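Local atomic coordinates of serine acetyltransferase (Neisseria gonorrhoeae, PDB entry 6WYE), a protein that probably catalyses the transfer of an acetyl group from acetyl-CoA to L-serine, the first step from serine toward cysteine. Residues V69-L74 with A87-Y92. Sequence-based numbering, arbitrary orientation.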
ATOM      1  N   VAL A  69     -11.303 -20.794  -0.904  1.00 33.24           N
ATOM      2  CA  VAL A  69     -11.717 -19.536  -1.524  1.00 33.06           C
ATOM      3  C   VAL A  69     -12.191 -18.554  -0.458  1.00 33.69           C
ATOM      4  O   VAL A  69     -11.756 -17.395  -0.418  1.00 30.80           O
ATOM      5  CB  VAL A  69     -12.805 -19.798  -2.582  1.00 32.91           C
ATOM      6  CG1 VAL A  69     -13.455 -18.494  -3.038  1.00 31.34           C
ATOM      7  CG2 VAL A  69     -12.203 -20.558  -3.773  1.00 29.65           C
ATOM      8  N   LEU A  70     -13.062 -19.011   0.442  1.00 35.40           N
ATOM      9  CA  LEU A  70     -13.602 -18.120   1.465  1.00 34.15           C
ATOM     10  C   LEU A  70     -12.496 -17.570   2.359  1.00 30.41           C
ATOM     11  O   LEU A  70     -12.409 -16.356   2.586  1.00 27.34           O
ATOM     12  CB  LEU A  70     -14.641 -18.861   2.294  1.00 35.72           C
ATOM     13  CG  LEU A  70     -15.307 -18.023   3.395  1.00 37.22           C
ATOM     14  CD1 LEU A  70     -16.307 -17.023   2.795  1.00 35.51           C
ATOM     15  CD2 LEU A  70     -15.989 -18.945   4.382  1.00 34.88           C
ATOM     16  N   ALA A  71     -11.609 -18.444   2.835  1.00 28.89           N
ATOM     17  CA  ALA A  71     -10.504 -17.984   3.671  1.00 32.67           C
ATOM     18  C   ALA A  71      -9.671 -16.940   2.944  1.00 30.91           C
ATOM     19  O   ALA A  71      -9.258 -15.935   3.539  1.00 28.40           O
ATOM     20  CB  ALA A  71      -9.624 -19.167   4.085  1.00 33.09           C
ATOM     21  N   TYR A  72      -9.423 -17.161   1.652  1.00 28.44           N
ATOM     22  CA  TYR A  72      -8.628 -16.218   0.871  1.00 30.14           C
ATOM     23  C   TYR A  72      -9.338 -14.874   0.743  1.00 30.46           C
ATOM     24  O   TYR A  72      -8.743 -13.820   0.987  1.00 30.01           O
ATOM     25  CB  TYR A  72      -8.330 -16.812  -0.503  1.00 31.90           C
ATOM     26  CG  TYR A  72      -7.277 -16.089  -1.304  1.00 32.22           C
ATOM     27  CD1 TYR A  72      -5.934 -16.403  -1.160  1.00 35.22           C
ATOM     28  CD2 TYR A  72      -7.627 -15.114  -2.229  1.00 31.92           C
ATOM     29  CE1 TYR A  72      -4.959 -15.750  -1.911  1.00 36.21           C
ATOM     30  CE2 TYR A  72      -6.660 -14.466  -2.996  1.00 33.24           C
ATOM     31  CZ  TYR A  72      -5.335 -14.789  -2.831  1.00 37.25           C
ATOM     32  OH  TYR A  72      -4.379 -14.143  -3.577  1.00 44.65           O
ATOM     33  N   HIS A  73     -10.598 -14.894   0.370  1.00 29.32           N
ATOM     34  CA  HIS A  73     -11.341 -13.629   0.157  1.00 31.23           C
ATOM     35  C   HIS A  73     -11.533 -12.876   1.470  1.00 32.83           C
ATOM     36  O   HIS A  73     -11.347 -11.694   1.474  1.00 33.91           O
ATOM     37  CB  HIS A  73     -12.665 -13.910  -0.528  1.00 29.77           C
ATOM     38  CG  HIS A  73     -13.282 -12.748  -1.208  1.00 27.09           C
ATOM     39  ND1 HIS A  73     -12.569 -11.848  -1.915  1.00 27.34           N
ATOM     40  CD2 HIS A  73     -14.561 -12.379  -1.319  1.00 24.66           C
ATOM     41  CE1 HIS A  73     -13.379 -10.980  -2.433  1.00 25.87           C
ATOM     42  NE2 HIS A  73     -14.587 -11.272  -2.074  1.00 24.94           N
ATOM     43  N   LEU A  74     -11.900 -13.574   2.525  1.00 30.43           N
ATOM     44  CA  LEU A  74     -12.094 -12.907   3.812  1.00 28.17           C
ATOM     45  C   LEU A  74     -10.806 -12.266   4.309  1.00 30.08           C
ATOM     46  O   LEU A  74     -10.818 -11.137   4.817  1.00 29.41           O
ATOM     47  CB  LEU A  74     -12.612 -13.905   4.853  1.00 28.85           C
ATOM     48  CG  LEU A  74     -14.039 -14.417   4.675  1.00 28.58           C
ATOM     49  CD1 LEU A  74     -14.438 -15.282   5.866  1.00 29.03           C
ATOM     50  CD2 LEU A  74     -15.001 -13.239   4.499  1.00 27.99           C
ATOM     51  N   ALA A  87      -0.827 -14.303   6.721  1.00 38.66           N
ATOM     52  CA  ALA A  87      -1.001 -14.913   8.038  1.00 42.28           C
ATOM     53  C   ALA A  87      -2.477 -15.151   8.343  1.00 41.37           C
ATOM     54  O   ALA A  87      -2.863 -16.235   8.802  1.00 43.15           O
ATOM     55  CB  ALA A  87      -0.362 -14.036   9.120  1.00 44.76           C
ATOM     56  N   LEU A  88      -3.320 -14.146   8.091  1.00 38.67           N
ATOM     57  CA  LEU A  88      -4.757 -14.300   8.302  1.00 37.07           C
ATOM     58  C   LEU A  88      -5.315 -15.433   7.452  1.00 36.09           C
ATOM     59  O   LEU A  88      -6.134 -16.236   7.924  1.00 38.29           O
ATOM     60  CB  LEU A  88      -5.470 -12.994   7.960  1.00 37.69           C
ATOM     61  CG  LEU A  88      -6.884 -12.760   8.489  1.00 36.29           C
ATOM     62  CD1 LEU A  88      -7.010 -13.175   9.964  1.00 35.02           C
ATOM     63  CD2 LEU A  88      -7.198 -11.283   8.319  1.00 35.30           C
ATOM     64  N   PHE A  89      -4.875 -15.513   6.196  1.00 30.53           N
ATOM     65  CA  PHE A  89      -5.332 -16.574   5.307  1.00 33.29           C
ATOM     66  C   PHE A  89      -5.049 -17.940   5.915  1.00 32.81           C
ATOM     67  O   PHE A  89      -5.920 -18.816   5.935  1.00 31.51           O
ATOM     68  CB  PHE A  89      -4.634 -16.434   3.946  1.00 34.11           C
ATOM     69  CG  PHE A  89      -4.919 -17.565   2.982  1.00 37.10           C
ATOM     70  CD1 PHE A  89      -6.204 -18.036   2.795  1.00 36.98           C
ATOM     71  CD2 PHE A  89      -3.888 -18.137   2.243  1.00 42.04           C
ATOM     72  CE1 PHE A  89      -6.470 -19.066   1.907  1.00 38.03           C
ATOM     73  CE2 PHE A  89      -4.145 -19.169   1.350  1.00 43.43           C
ATOM     74  CZ  PHE A  89      -5.441 -19.634   1.183  1.00 42.21           C
ATOM     75  N   GLU A  90      -3.827 -18.130   6.433  1.00 36.29           N
ATOM     76  CA  GLU A  90      -3.468 -19.413   7.031  1.00 38.89           C
ATOM     77  C   GLU A  90      -4.288 -19.677   8.285  1.00 38.68           C
ATOM     78  O   GLU A  90      -4.789 -20.789   8.483  1.00 40.95           O
ATOM     79  CB  GLU A  90      -1.967 -19.456   7.348  1.00 40.95           C
ATOM     80  N   ILE A  91      -4.453 -18.656   9.130  1.00 36.61           N
ATOM     81  CA  ILE A  91      -5.272 -18.806  10.331  1.00 40.56           C
ATOM     82  C   ILE A  91      -6.694 -19.212   9.959  1.00 40.31           C
ATOM     83  O   ILE A  91      -7.274 -20.135  10.549  1.00 40.74           O
ATOM     84  CB  ILE A  91      -5.244 -17.506  11.154  1.00 40.90           C
ATOM     85  CG1 ILE A  91      -3.850 -17.319  11.767  1.00 41.57           C
ATOM     86  CG2 ILE A  91      -6.345 -17.531  12.197  1.00 40.53           C
ATOM     87  CD1 ILE A  91      -3.522 -15.898  12.193  1.00 42.98           C
ATOM     88  N   TYR A  92      -7.276 -18.534   8.966  1.00 37.86           N
ATOM     89  CA  TYR A  92      -8.624 -18.880   8.527  1.00 36.73           C
ATOM     90  C   TYR A  92      -8.675 -20.283   7.935  1.00 42.05           C
ATOM     91  O   TYR A  92      -9.650 -21.019   8.138  1.00 41.79           O
ATOM     92  CB  TYR A  92      -9.118 -17.865   7.494  1.00 34.38           C
ATOM     93  CG  TYR A  92      -9.564 -16.540   8.063  1.00 32.35           C
ATOM     94  CD1 TYR A  92      -9.675 -16.341   9.436  1.00 31.24           C
ATOM     95  CD2 TYR A  92      -9.891 -15.489   7.222  1.00 32.02           C
ATOM     96  CE1 TYR A  92     -10.121 -15.116   9.951  1.00 31.63           C
ATOM     97  CE2 TYR A  92     -10.323 -14.269   7.729  1.00 29.93           C
ATOM     98  CZ  TYR A  92     -10.432 -14.088   9.080  1.00 30.41           C
ATOM     99  OH  TYR A  92     -10.858 -12.860   9.538  1.00 29.49           O
TER
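Tyr72 turns the edge of its ring onto one face of Phe89 in a T-shaped stack, ring centroids 5.3 Å apart and planes at 87°. The atom over the middle of the Phe89 ring is Tyr72 CD1, 3.9 Å above the Phe89 plane. At the rim of Phe89, near the ring plane, lies Ala71 C, 3.6 Å from Phe89 CD1; Phe89 CE1 comes to 3.5 Å from Tyr72 N. With CG anti to the backbone N (chi1 174°), Phe89 carries its ring across to the backbone of the other helix. Ala71 O lies in the plane of the Tyr92 ring, at its edge, while Leu88 CD1, from the same helix as Tyr92, sits over one face toward the rim. Leu74 CB meets Tyr92 CE2 obliquely at 3.7 Å. Between Phe89 and Tyr92, the small Ala71 CB touches Tyr92 CB at 3.7 Å, and the axes of segments 69-74 and 87-92 approach to 8.4 Å, running broadly antiparallel at 146°. No hydrogen bond crosses; helices 66-78 and 85-98 form a helical hairpin held here by apolar and aromatic contact. Arg86 of a second subunit makes a cation-pi contact with Tyr72. Within the N-terminal helical region, helix 131-147 packs against Leu74 and Tyr92, helix 53-61 against Tyr72.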